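Local coordinates for geranyltranstransferase (Thermotoga neapolitana, PDB 4WK5), which probably condenses isopentenyl diphosphate with an allylic diphosphate as a magnesium-dependent trans-prenyltransferase of the FPP/GGPP synthase family, at residues Arg58-Leu63 against Leu87-Ser92; Ala161-Phe166 against Ser183-Ala188; Cys193-Phe198 against Phe207-Gly212; Gln220-Leu225 against Lys263-Val268. All coordinates share one frame; numbering follows the deposited sequence. Where two conformers were deposited one is given.

Contact 1. Residues Arg58-Leu63 against Leu87-Ser92; sequences RIRPLL and LFHTAS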
loop_
_atom_site.group_PDB
_atom_site.type_symbol
_atom_site.label_atom_id
_atom_site.label_comp_id
_atom_site.label_asym_id
_atom_site.label_seq_id
_atom_site.Cartn_x
_atom_site.Cartn_y
_atom_site.Cartn_z
ATOM N N ARG A 58 0.981 -0.523 21.179
ATOM C CA ARG A 58 0.114 0.496 20.575
ATOM C C ARG A 58 0.582 1.923 20.847
ATOM O O ARG A 58 -0.234 2.826 20.966
ATOM C CB ARG A 58 -1.345 0.356 21.064
ATOM C CG ARG A 58 -1.945 -1.049 20.973
ATOM C CD ARG A 58 -1.909 -1.614 19.544
ATOM N NE ARG A 58 -2.706 -2.840 19.464
ATOM C CZ ARG A 58 -2.564 -3.771 18.523
ATOM N NH1 ARG A 58 -1.661 -3.631 17.550
ATOM N NH2 ARG A 58 -3.341 -4.849 18.553
ATOM N N ILE A 59 1.892 2.139 20.917
ATOM C CA ILE A 59 2.404 3.474 21.238
ATOM C C ILE A 59 1.974 4.533 20.216
ATOM O O ILE A 59 1.568 5.636 20.578
ATOM C CB ILE A 59 3.936 3.449 21.349
ATOM C CG1 ILE A 59 4.362 2.572 22.534
ATOM C CG2 ILE A 59 4.487 4.852 21.507
ATOM C CD1 ILE A 59 3.635 2.889 23.830
ATOM N N ARG A 60 2.026 4.187 18.936
ATOM C CA ARG A 60 1.705 5.170 17.902
ATOM C C ARG A 60 0.235 5.601 17.929
ATOM O O ARG A 60 -0.041 6.801 17.936
ATOM C CB ARG A 60 2.093 4.634 16.520
ATOM C CG ARG A 60 3.600 4.516 16.334
ATOM C CD ARG A 60 3.958 3.598 15.146
ATOM N NE ARG A 60 5.404 3.357 15.081
ATOM C CZ ARG A 60 6.041 2.430 15.792
ATOM N NH1 ARG A 60 5.369 1.644 16.617
ATOM N NH2 ARG A 60 7.362 2.288 15.676
ATOM N N PRO A 61 -0.720 4.643 17.944
ATOM C CA PRO A 61 -2.104 5.141 17.980
ATOM C C PRO A 61 -2.427 5.849 19.296
ATOM O O PRO A 61 -3.222 6.794 19.308
ATOM C CB PRO A 61 -2.954 3.868 17.819
ATOM C CG PRO A 61 -2.040 2.724 18.160
ATOM C CD PRO A 61 -0.667 3.182 17.726
ATOM N N LEU A 62 -1.826 5.399 20.393
ATOM C CA LEU A 62 -2.022 6.095 21.664
ATOM C C LEU A 62 -1.514 7.530 21.586
ATOM O O LEU A 62 -2.138 8.433 22.132
ATOM C CB LEU A 62 -1.331 5.353 22.807
ATOM C CG LEU A 62 -2.039 4.101 23.332
ATOM C CD1 LEU A 62 -1.095 3.301 24.220
ATOM C CD2 LEU A 62 -3.291 4.500 24.104
ATOM N N LEU A 63 -0.395 7.745 20.900
ATOM C CA LEU A 63 0.133 9.094 20.718
ATOM C C LEU A 63 -0.824 9.966 19.900
ATOM O O LEU A 63 -1.059 11.125 20.247
ATOM C CB LEU A 63 1.514 9.034 20.058
ATOM C CG LEU A 63 2.311 10.306 19.834
ATOM C CD1 LEU A 63 2.655 10.951 21.188
ATOM C CD2 LEU A 63 3.578 9.943 19.055
ATOM N N LEU A 87 -2.525 0.022 11.822
ATOM C CA LEU A 87 -2.628 -0.952 10.733
ATOM C C LEU A 87 -1.393 -0.893 9.832
ATOM O O LEU A 87 -0.848 -1.924 9.424
ATOM C CB LEU A 87 -3.895 -0.712 9.912
ATOM C CG LEU A 87 -5.203 -1.084 10.631
ATOM C CD1 LEU A 87 -6.391 -0.498 9.877
ATOM C CD2 LEU A 87 -5.347 -2.597 10.745
ATOM N N PHE A 88 -0.945 0.320 9.529
ATOM C CA PHE A 88 0.231 0.496 8.689
ATOM C C PHE A 88 1.467 -0.082 9.366
ATOM O O PHE A 88 2.270 -0.781 8.723
ATOM C CB PHE A 88 0.441 1.983 8.344
ATOM C CG PHE A 88 1.478 2.196 7.281
ATOM C CD1 PHE A 88 2.824 2.218 7.602
ATOM C CD2 PHE A 88 1.099 2.318 5.948
ATOM C CE1 PHE A 88 3.791 2.374 6.605
ATOM C CE2 PHE A 88 2.067 2.476 4.948
ATOM C CZ PHE A 88 3.398 2.501 5.281
ATOM N N HIS A 89 1.616 0.214 10.659
ATOM C CA HIS A 89 2.745 -0.293 11.430
ATOM C C HIS A 89 2.728 -1.829 11.452
ATOM O O HIS A 89 3.767 -2.472 11.249
ATOM C CB HIS A 89 2.717 0.282 12.850
ATOM C CG HIS A 89 3.734 -0.328 13.770
ATOM N ND1 HIS A 89 5.087 -0.234 13.549
ATOM C CD2 HIS A 89 3.586 -1.065 14.895
ATOM C CE1 HIS A 89 5.734 -0.877 14.503
ATOM N NE2 HIS A 89 4.845 -1.395 15.331
ATOM N N THR A 90 1.546 -2.411 11.675
ATOM C CA THR A 90 1.413 -3.870 11.702
ATOM C C THR A 90 1.842 -4.488 10.376
ATOM O O THR A 90 2.609 -5.454 10.345
ATOM C CB THR A 90 -0.039 -4.279 12.037
ATOM O OG1 THR A 90 -0.383 -3.738 13.331
ATOM C CG2 THR A 90 -0.180 -5.802 12.058
ATOM N N ALA A 91 1.355 -3.905 9.281
ATOM C CA ALA A 91 1.694 -4.357 7.937
ATOM C C ALA A 91 3.198 -4.323 7.689
ATOM O O ALA A 91 3.771 -5.255 7.114
ATOM C CB ALA A 91 0.968 -3.486 6.897
ATOM N N SER A 92 3.845 -3.248 8.138
ATOM C CA SER A 92 5.284 -3.109 7.951
ATOM C C SER A 92 6.043 -4.231 8.670
ATOM O O SER A 92 7.025 -4.753 8.139
ATOM C CB SER A 92 5.774 -1.727 8.420
ATOM O OG SER A 92 5.684 -1.546 9.825
HETATM O O HOH W 1 -0.525 -5.436 15.574
#
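Arg60 lays its guanidinium flat on the imidazole of His89, a stack in which the group centres are 3.8 Å apart and the planes differ by only 16°. The stack is offset: NH1 sits over the middle of the ring, 3.3 Å from CE1 of His89, while CZ lies above the CE1-ND1 edge, and NE and NH2 reach outward. The torsions explain this. CG of His89 is anti to the backbone N (chi1 172°), which sends the ring out toward the helix that begins near Arg58. Arg60 starts beside its own N and runs extended from CG to NE, then turns at chi4 (83°) to bring the guanidinium face down on the ring. NH1 is also near NE2 of His89, but at a poor angle, and the contact is one of stacking. Both residues fall in sequence motifs that line the isopentenyl diphosphate site in related synthases; a guanidinium and an imidazole, both able to offer N-H groups, would suit such a pocket.

The second link runs through water. Arg58, the N-cap of its helix, curls back, and NH1 gives a 2.9 Å bond to a water in its plane, which in turn donates to Thr90 OG1 at 2.8 Å. Salt bridges to Glu86 and Glu29 hold the guanidinium, and Thr90 OG1 also bonds to Glu86 O.

Helix 175-201 packs on Arg60 through Leu189 and Phe190, helix 119-138 backs Thr90 through Leu129, and helix 23-36 reaches Arg58 through Lys25.

Contact 2. Residues Ala161-Phe166 against Ser183-Ala188; sequences AMDVEF and SFKTGA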
loop_
_atom_site.group_PDB
_atom_site.type_symbol
_atom_site.label_atom_id
_atom_site.label_comp_id
_atom_site.label_asym_id
_atom_site.label_seq_id
_atom_site.Cartn_x
_atom_site.Cartn_y
_atom_site.Cartn_z
ATOM N N ALA A 161 14.087 0.152 3.081
ATOM C CA ALA A 161 15.033 -0.185 2.017
ATOM C C ALA A 161 16.467 0.161 2.436
ATOM O O ALA A 161 17.371 -0.658 2.285
ATOM C CB ALA A 161 14.663 0.530 0.709
ATOM N N MET A 162 16.674 1.353 2.987
ATOM C CA MET A 162 18.015 1.719 3.481
ATOM C C MET A 162 18.532 0.707 4.516
ATOM O O MET A 162 19.677 0.259 4.444
ATOM C CB MET A 162 17.990 3.118 4.098
ATOM C CG MET A 162 17.744 4.248 3.105
ATOM S SD MET A 162 17.396 5.776 3.994
ATOM C CE MET A 162 17.080 6.899 2.624
ATOM N N ASP A 163 17.675 0.339 5.467
ATOM C CA ASP A 163 18.068 -0.586 6.535
ATOM C C ASP A 163 18.544 -1.920 5.936
ATOM O O ASP A 163 19.621 -2.422 6.273
ATOM C CB ASP A 163 16.888 -0.781 7.501
ATOM C CG ASP A 163 17.322 -1.151 8.919
ATOM O OD1 ASP A 163 18.513 -0.999 9.281
ATOM O OD2 ASP A 163 16.434 -1.571 9.689
ATOM N N VAL A 164 17.752 -2.460 5.017
ATOM C CA VAL A 164 18.090 -3.715 4.349
ATOM C C VAL A 164 19.360 -3.595 3.534
ATOM O O VAL A 164 20.249 -4.462 3.594
ATOM C CB VAL A 164 16.938 -4.178 3.432
ATOM C CG1 VAL A 164 17.413 -5.261 2.464
ATOM C CG2 VAL A 164 15.775 -4.668 4.282
ATOM N N GLU A 165 19.476 -2.506 2.791
ATOM C CA GLU A 165 20.603 -2.359 1.874
ATOM C C GLU A 165 21.924 -2.035 2.584
ATOM O O GLU A 165 23.001 -2.401 2.101
ATOM C CB GLU A 165 20.274 -1.292 0.832
ATOM C CG GLU A 165 19.155 -1.768 -0.098
ATOM C CD GLU A 165 18.903 -0.833 -1.249
ATOM O OE1 GLU A 165 19.891 -0.253 -1.756
ATOM O OE2 GLU A 165 17.724 -0.684 -1.639
ATOM N N PHE A 166 21.843 -1.354 3.721
ATOM C CA PHE A 166 23.044 -0.989 4.467
ATOM C C PHE A 166 23.705 -2.199 5.115
ATOM O O PHE A 166 24.871 -2.129 5.506
ATOM C CB PHE A 166 22.719 0.060 5.545
ATOM C CG PHE A 166 22.386 1.426 4.997
ATOM C CD1 PHE A 166 22.467 1.689 3.642
ATOM C CD2 PHE A 166 21.981 2.450 5.852
ATOM C CE1 PHE A 166 22.147 2.945 3.137
ATOM C CE2 PHE A 166 21.665 3.705 5.350
ATOM C CZ PHE A 166 21.752 3.948 3.996
ATOM N N SER A 183 15.489 8.337 10.620
ATOM C CA SER A 183 14.493 9.374 10.387
ATOM C C SER A 183 13.393 8.893 9.459
ATOM O O SER A 183 12.214 9.146 9.697
ATOM C CB SER A 183 15.153 10.617 9.797
ATOM O OG SER A 183 14.178 11.550 9.384
ATOM N N PHE A 184 13.782 8.190 8.402
ATOM C CA PHE A 184 12.807 7.682 7.443
ATOM C C PHE A 184 12.057 6.455 7.961
ATOM O O PHE A 184 10.826 6.356 7.837
ATOM C CB PHE A 184 13.484 7.312 6.120
ATOM C CG PHE A 184 13.693 8.476 5.178
ATOM C CD1 PHE A 184 13.777 9.774 5.647
ATOM C CD2 PHE A 184 13.765 8.249 3.816
ATOM C CE1 PHE A 184 13.968 10.836 4.766
ATOM C CE2 PHE A 184 13.952 9.310 2.923
ATOM C CZ PHE A 184 14.053 10.599 3.403
ATOM N N LYS A 185 12.791 5.507 8.535
ATOM C CA LYS A 185 12.201 4.212 8.878
ATOM C C LYS A 185 11.288 4.251 10.102
ATOM O O LYS A 185 10.308 3.490 10.187
ATOM C CB LYS A 185 13.322 3.189 9.096
ATOM C CG LYS A 185 12.874 1.792 9.495
ATOM C CD LYS A 185 14.061 1.036 10.097
ATOM C CE LYS A 185 13.636 -0.266 10.755
ATOM N NZ LYS A 185 13.014 -1.204 9.790
ATOM N N THR A 186 11.613 5.129 11.048
ATOM C CA THR A 186 10.891 5.210 12.314
ATOM C C THR A 186 10.371 6.626 12.586
ATOM O O THR A 186 9.219 6.816 13.002
ATOM C CB THR A 186 11.794 4.767 13.485
ATOM O OG1 THR A 186 12.279 3.446 13.211
ATOM C CG2 THR A 186 11.018 4.766 14.808
ATOM N N GLY A 187 11.215 7.618 12.334
ATOM C CA GLY A 187 10.845 9.007 12.561
ATOM C C GLY A 187 9.606 9.457 11.802
ATOM O O GLY A 187 8.746 10.151 12.360
ATOM N N ALA A 188 9.503 9.066 10.534
ATOM C CA ALA A 188 8.435 9.603 9.691
ATOM C C ALA A 188 7.044 9.245 10.236
ATOM O O ALA A 188 6.132 10.083 10.212
ATOM C CB ALA A 188 8.594 9.114 8.231
#
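Met162 and Phe184 supply the apolar half of this contact, Asp163 and Lys185 the charged half. In the first pair the terminal methyl does the touching: CE of Met162 reaches CD2 of Phe184 at 3.8 Å, with CE2 of the same ring a little farther. The sulfur stands 5.2 Å from the ring centroid and 42° off its normal, an oblique Met-aromatic contact. An extended, unbranched chain is what lets CE of Met162 reach the ring across the gap between helices 143-166 and 175-201.

In the ionic pair, OD2 of Asp163 lies 3.4 Å from NZ of Lys185, a long salt bridge whose amine position is less certain. CE of Lys185 is 3.3 Å from OD2 of Asp163; the oxygen thus meets the last carbon as closely as the nitrogen, the two side chains crossing at a slant. The lysine leaves with CG anti to the backbone N and bends only at its last torsion, chi4 61°. Glu160 appears to be the stronger partner of NZ, with the same reserve about its place.

Lys185 opens a Lys-Thr-Gly motif that, in relatives, lies at the allylic diphosphate site. The chemistry is therefore split: a long, uncertain ionic pair lies on one side, while the methionine and phenylalanine form the apolar side, which faces Leu42 and Phe40 of the second subunit at the dimer interface.

Contact 3. Residues Cys193-Phe198 against Phe207-Gly212; sequences CFSAPF and FVKKLG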
loop_
_atom_site.group_PDB
_atom_site.type_symbol
_atom_site.label_atom_id
_atom_site.label_comp_id
_atom_site.label_asym_id
_atom_site.label_seq_id
_atom_site.Cartn_x
_atom_site.Cartn_y
_atom_site.Cartn_z
ATOM N N CYS A 193 2.172 10.976 13.544
ATOM C CA CYS A 193 1.326 10.880 14.743
ATOM C C CYS A 193 1.113 12.242 15.391
ATOM O O CYS A 193 0.058 12.485 15.954
ATOM C CB CYS A 193 1.913 9.921 15.778
ATOM S SG CYS A 193 1.897 8.203 15.256
ATOM N N PHE A 194 2.122 13.115 15.327
ATOM C CA PHE A 194 1.985 14.503 15.782
ATOM C C PHE A 194 1.286 15.406 14.759
ATOM O O PHE A 194 0.436 16.220 15.120
ATOM C CB PHE A 194 3.370 15.082 16.108
ATOM C CG PHE A 194 3.913 14.653 17.438
ATOM C CD1 PHE A 194 3.590 15.358 18.588
ATOM C CD2 PHE A 194 4.773 13.574 17.544
ATOM C CE1 PHE A 194 4.095 14.973 19.816
ATOM C CE2 PHE A 194 5.283 13.184 18.770
ATOM C CZ PHE A 194 4.947 13.886 19.906
ATOM N N SER A 195 1.657 15.266 13.489
ATOM C CA SER A 195 1.129 16.109 12.409
ATOM C C SER A 195 -0.374 15.956 12.197
ATOM O O SER A 195 -1.104 16.941 12.036
ATOM C CB SER A 195 1.838 15.785 11.084
ATOM O OG SER A 195 3.212 16.098 11.140
ATOM N N ALA A 196 -0.829 14.710 12.180
ATOM C CA ALA A 196 -2.200 14.405 11.779
ATOM C C ALA A 196 -3.258 15.084 12.666
ATOM O O ALA A 196 -4.200 15.671 12.136
ATOM C CB ALA A 196 -2.417 12.885 11.746
ATOM N N PRO A 197 -3.111 15.031 14.012
ATOM C CA PRO A 197 -4.141 15.730 14.791
ATOM C C PRO A 197 -4.138 17.234 14.538
ATOM O O PRO A 197 -5.206 17.849 14.531
ATOM C CB PRO A 197 -3.752 15.439 16.250
ATOM C CG PRO A 197 -2.887 14.240 16.196
ATOM C CD PRO A 197 -2.162 14.314 14.883
ATOM N N PHE A 198 -2.956 17.822 14.355
ATOM C CA PHE A 198 -2.870 19.260 14.095
ATOM C C PHE A 198 -3.539 19.590 12.757
ATOM O O PHE A 198 -4.171 20.640 12.614
ATOM C CB PHE A 198 -1.413 19.739 14.115
ATOM C CG PHE A 198 -0.893 20.043 15.495
ATOM C CD1 PHE A 198 -0.671 19.025 16.412
ATOM C CD2 PHE A 198 -0.641 21.348 15.883
ATOM C CE1 PHE A 198 -0.201 19.303 17.685
ATOM C CE2 PHE A 198 -0.171 21.632 17.146
ATOM C CZ PHE A 198 0.049 20.611 18.051
ATOM N N PHE A 207 6.089 22.747 13.442
ATOM C CA PHE A 207 6.841 22.555 14.677
ATOM C C PHE A 207 6.796 21.100 15.152
ATOM O O PHE A 207 7.830 20.438 15.272
ATOM C CB PHE A 207 6.293 23.477 15.774
ATOM C CG PHE A 207 7.126 23.497 17.026
ATOM C CD1 PHE A 207 8.033 24.516 17.247
ATOM C CD2 PHE A 207 7.008 22.496 17.977
ATOM C CE1 PHE A 207 8.796 24.541 18.390
ATOM C CE2 PHE A 207 7.785 22.512 19.115
ATOM C CZ PHE A 207 8.674 23.537 19.325
ATOM N N VAL A 208 5.587 20.616 15.427
ATOM C CA VAL A 208 5.406 19.315 16.060
ATOM C C VAL A 208 5.850 18.138 15.190
ATOM O O VAL A 208 6.181 17.074 15.718
ATOM C CB VAL A 208 3.936 19.094 16.466
ATOM C CG1 VAL A 208 3.561 20.016 17.609
ATOM C CG2 VAL A 208 3.012 19.301 15.274
ATOM N N LYS A 209 5.846 18.314 13.869
ATOM C CA LYS A 209 6.312 17.257 12.971
ATOM C C LYS A 209 7.802 16.992 13.200
ATOM O O LYS A 209 8.261 15.837 13.200
ATOM C CB LYS A 209 6.049 17.632 11.512
ATOM C CG LYS A 209 6.429 16.553 10.516
ATOM C CD LYS A 209 6.154 16.999 9.087
ATOM C CE LYS A 209 6.599 15.944 8.086
ATOM N NZ LYS A 209 6.275 16.324 6.680
ATOM N N LYS A 210 8.545 18.077 13.412
ATOM C CA LYS A 210 9.956 18.012 13.769
ATOM C C LYS A 210 10.142 17.264 15.090
ATOM O O LYS A 210 11.080 16.485 15.253
ATOM C CB LYS A 210 10.531 19.424 13.862
ATOM C CG LYS A 210 11.996 19.544 13.472
ATOM C CD LYS A 210 12.439 21.002 13.528
ATOM C CE LYS A 210 13.867 21.176 13.044
ATOM N NZ LYS A 210 14.483 22.419 13.587
ATOM N N LEU A 211 9.230 17.499 16.028
ATOM C CA LEU A 211 9.229 16.794 17.307
ATOM C C LEU A 211 9.072 15.291 17.144
ATOM O O LEU A 211 9.802 14.510 17.754
ATOM C CB LEU A 211 8.110 17.315 18.206
ATOM C CG LEU A 211 8.236 18.718 18.783
ATOM C CD1 LEU A 211 7.116 18.932 19.793
ATOM C CD2 LEU A 211 9.607 18.944 19.419
ATOM N N GLY A 212 8.113 14.879 16.320
ATOM C CA GLY A 212 7.869 13.466 16.126
ATOM C C GLY A 212 9.046 12.762 15.492
ATOM O O GLY A 212 9.361 11.621 15.835
#
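Val208 meets two phenylalanines of segment 193-198 and is the centre of this packing. Its CG2 methyl stands over the middle of the Phe198 ring, a CH-pi contact with 3.9 Å from methyl to centroid and only 11° off the ring normal, and CG1 touches CZ of the same ring at 3.6 Å. With chi1 at -69°, CG1 is anti to the carbonyl carbon and CG2 lies between N and carbonyl, so both branches face the ring. A beta-branched residue suits this place because its two methyls cover the ring without a long chain to order. Phe194 packs one turn earlier in its helix than Phe198: its CB packs on Val208 O at 3.5 Å, and CD2 comes within 3.4 Å of Gly212 CA, where the missing side chain lets the ring rest against bare backbone.

The two segments belong to consecutive helices, 175-201 and 206-229, that form an antiparallel hairpin in the all-helical isoprenoid synthase fold. The segment axes run at 156° and approach to 8.0 Å, and the CA atoms of Ser195 and Lys209 are 5.3 Å apart. Small Ser195 permits this: its OG lies 3.2 Å from Lys209 CB, with the aliphatic part of the lysine passing over it.

Farther out, Ser195 OG bonds back to Ala191 O, and the extended Lys209 carries NZ away to a salt bridge with Glu148. Pro197 cannot donate to the preceding turn, which kinks its helix just before Phe198. Leu63 packs on Phe194 from helix 59-70, and Leu272 from helix 248-274.

Contact 4. Residues Gln220-Leu225 against Lys263-Val268; sequences QIYDDL and KYYEEV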
loop_
_atom_site.group_PDB
_atom_site.type_symbol
_atom_site.label_atom_id
_atom_site.label_comp_id
_atom_site.label_asym_id
_atom_site.label_seq_id
_atom_site.Cartn_x
_atom_site.Cartn_y
_atom_site.Cartn_z
ATOM N N GLN A 220 14.011 4.593 18.264
ATOM C CA GLN A 220 14.725 3.502 17.601
ATOM C C GLN A 220 16.063 3.214 18.294
ATOM O O GLN A 220 16.460 2.055 18.407
ATOM C CB GLN A 220 14.946 3.801 16.107
ATOM C CG GLN A 220 15.525 2.606 15.332
ATOM C CD GLN A 220 15.521 2.777 13.815
ATOM O OE1 GLN A 220 14.844 3.650 13.267
ATOM N NE2 GLN A 220 16.294 1.935 13.130
ATOM N N ILE A 221 16.745 4.257 18.770
ATOM C CA ILE A 221 18.013 4.064 19.489
ATOM C C ILE A 221 17.774 3.307 20.785
ATOM O O ILE A 221 18.516 2.388 21.120
ATOM C CB ILE A 221 18.713 5.404 19.818
ATOM C CG1 ILE A 221 19.151 6.105 18.530
ATOM C CG2 ILE A 221 19.919 5.179 20.753
ATOM C CD1 ILE A 221 19.559 7.547 18.733
ATOM N N TYR A 222 16.730 3.691 21.513
ATOM C CA TYR A 222 16.398 2.992 22.748
ATOM C C TYR A 222 16.100 1.525 22.460
ATOM O O TYR A 222 16.487 0.651 23.231
ATOM C CB TYR A 222 15.208 3.639 23.456
ATOM C CG TYR A 222 15.522 4.950 24.138
ATOM C CD1 TYR A 222 16.729 5.155 24.793
ATOM C CD2 TYR A 222 14.606 5.993 24.115
ATOM C CE1 TYR A 222 17.006 6.374 25.425
ATOM C CE2 TYR A 222 14.870 7.197 24.732
ATOM C CZ TYR A 222 16.066 7.389 25.377
ATOM O OH TYR A 222 16.312 8.599 25.983
ATOM N N ASP A 223 15.429 1.252 21.342
ATOM C CA ASP A 223 15.185 -0.129 20.932
ATOM C C ASP A 223 16.497 -0.865 20.645
ATOM O O ASP A 223 16.663 -2.030 21.026
ATOM C CB ASP A 223 14.284 -0.180 19.698
ATOM C CG ASP A 223 14.072 -1.595 19.197
ATOM O OD1 ASP A 223 13.168 -2.278 19.720
ATOM O OD2 ASP A 223 14.810 -2.028 18.285
ATOM N N ASP A 224 17.423 -0.184 19.971
ATOM C CA ASP A 224 18.755 -0.730 19.709
ATOM C C ASP A 224 19.440 -1.143 21.003
ATOM O O ASP A 224 20.032 -2.222 21.093
ATOM C CB ASP A 224 19.654 0.290 19.017
ATOM C CG ASP A 224 19.208 0.628 17.619
ATOM O OD1 ASP A 224 18.450 -0.155 17.002
ATOM O OD2 ASP A 224 19.640 1.696 17.140
ATOM N N LEU A 225 19.380 -0.251 21.989
ATOM C CA LEU A 225 20.078 -0.454 23.257
ATOM C C LEU A 225 19.450 -1.602 24.040
ATOM O O LEU A 225 20.153 -2.402 24.657
ATOM C CB LEU A 225 20.075 0.835 24.080
ATOM C CG LEU A 225 20.930 1.977 23.524
ATOM C CD1 LEU A 225 20.606 3.295 24.214
ATOM C CD2 LEU A 225 22.411 1.655 23.669
ATOM N N LYS A 263 19.083 13.223 24.589
ATOM C CA LYS A 263 19.007 14.634 24.227
ATOM C C LYS A 263 17.730 14.930 23.458
ATOM O O LYS A 263 17.016 15.890 23.772
ATOM C CB LYS A 263 20.213 15.058 23.387
ATOM C CG LYS A 263 20.170 16.531 22.990
ATOM C CD LYS A 263 21.344 16.936 22.109
ATOM C CE LYS A 263 21.173 16.425 20.685
ATOM N NZ LYS A 263 22.346 16.751 19.820
ATOM N N TYR A 264 17.460 14.104 22.448
ATOM C CA TYR A 264 16.241 14.209 21.647
ATOM C C TYR A 264 14.991 14.036 22.508
ATOM O O TYR A 264 14.035 14.805 22.392
ATOM C CB TYR A 264 16.242 13.163 20.531
ATOM C CG TYR A 264 17.128 13.465 19.339
ATOM C CD1 TYR A 264 17.849 14.648 19.252
ATOM C CD2 TYR A 264 17.223 12.559 18.281
ATOM C CE1 TYR A 264 18.652 14.915 18.152
ATOM C CE2 TYR A 264 18.019 12.818 17.178
ATOM C CZ TYR A 264 18.731 13.994 17.120
ATOM O OH TYR A 264 19.527 14.246 16.024
ATOM N N TYR A 265 14.995 13.019 23.368
ATOM C CA TYR A 265 13.841 12.757 24.223
ATOM C C TYR A 265 13.551 13.952 25.118
ATOM O O TYR A 265 12.395 14.351 25.285
ATOM C CB TYR A 265 14.062 11.513 25.083
ATOM C CG TYR A 265 12.789 10.742 25.341
ATOM C CD1 TYR A 265 12.424 9.680 24.522
ATOM C CD2 TYR A 265 11.941 11.087 26.381
ATOM C CE1 TYR A 265 11.261 8.972 24.746
ATOM C CE2 TYR A 265 10.774 10.393 26.609
ATOM C CZ TYR A 265 10.434 9.333 25.788
ATOM O OH TYR A 265 9.271 8.631 26.011
ATOM N N GLU A 266 14.604 14.528 25.695
ATOM C CA GLU A 266 14.430 15.659 26.599
ATOM C C GLU A 266 13.924 16.880 25.842
ATOM O O GLU A 266 13.076 17.606 26.350
ATOM C CB GLU A 266 15.738 15.985 27.327
ATOM C CG GLU A 266 15.619 17.128 28.334
ATOM C CD GLU A 266 14.596 16.845 29.428
ATOM O OE1 GLU A 266 14.382 15.661 29.763
ATOM O OE2 GLU A 266 14.003 17.810 29.955
ATOM N N GLU A 267 14.435 17.103 24.633
ATOM C CA GLU A 267 13.950 18.206 23.798
ATOM C C GLU A 267 12.455 18.070 23.519
ATOM O O GLU A 267 11.710 19.049 23.589
ATOM C CB GLU A 267 14.732 18.271 22.481
ATOM C CG GLU A 267 16.172 18.744 22.648
ATOM C CD GLU A 267 16.980 18.684 21.360
ATOM O OE1 GLU A 267 16.456 18.175 20.347
ATOM O OE2 GLU A 267 18.140 19.150 21.367
ATOM N N VAL A 268 12.016 16.853 23.212
ATOM C CA VAL A 268 10.614 16.614 22.911
ATOM C C VAL A 268 9.742 16.843 24.145
ATOM O O VAL A 268 8.729 17.545 24.069
ATOM C CB VAL A 268 10.400 15.188 22.359
ATOM C CG1 VAL A 268 8.918 14.859 22.282
ATOM C CG2 VAL A 268 11.056 15.070 20.992
#
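Tyr222 and Tyr265 carry the tight part of the contact, their side chains crossing at about a right angle. CD1 of Tyr265 approaches the edge of the Tyr222 ring, close to its plane, at 3.5 Å from CE2. The rings are 5.8 Å apart by centroid and their planes make 58°, an oblique aromatic pair. Tyr222 points its phenol across the gap, and its OH passes 3.8 Å from Tyr265 CB on the way to a hydrogen bond with Asp262. Tyr265 sends its own hydroxyl to Leu284 O. Tyrosine suits both positions, since the ring packs while the hydroxyl finds a polar partner beyond it.

The backbones are 10.2 Å apart (CA to CA) even at Tyr222 and Tyr265, and long aromatic side chains are needed to bridge them. Away from this pair nothing touches between the segments, and the charged Lys263 and Glu266 take the solvent side. Asp223 and Asp224 lie on another side of helix 206-229, in the aspartate-rich motif that in relatives binds magnesium, a role probably kept here.

Helix 278-289 packs against both tyrosines, Lys288 touching Tyr222 and Leu287 touching Tyr265. Phe215 of helix 206-229 meets the Tyr265 ring, and helix 175-201 flanks Ile221 through Tyr182.

How the contacts relate
Contacts 2 and 3 are the buried pair and share helix 175-201; contacts 1 and 4 are only partly buried, although contact 1 lies nearest the centre of the chain. Contacts 3 and 4 both use helix 206-229, and Leu211 O packs on CG2 of Val268 between them. Contact 1 meets contact 3 where Leu63 touches Cys193, and a probable Thr186-Gln220 hydrogen bond joins contacts 2 and 4. The second subunit packs on contact 2 and brushes contact 1 only at Phe88. Chemistry follows place: contact 3, in a hairpin, is almost wholly apolar packing; contact 4 joins rings beside a probable magnesium motif; contacts 1 and 2 carry charge near motifs that in relatives line diphosphate sites.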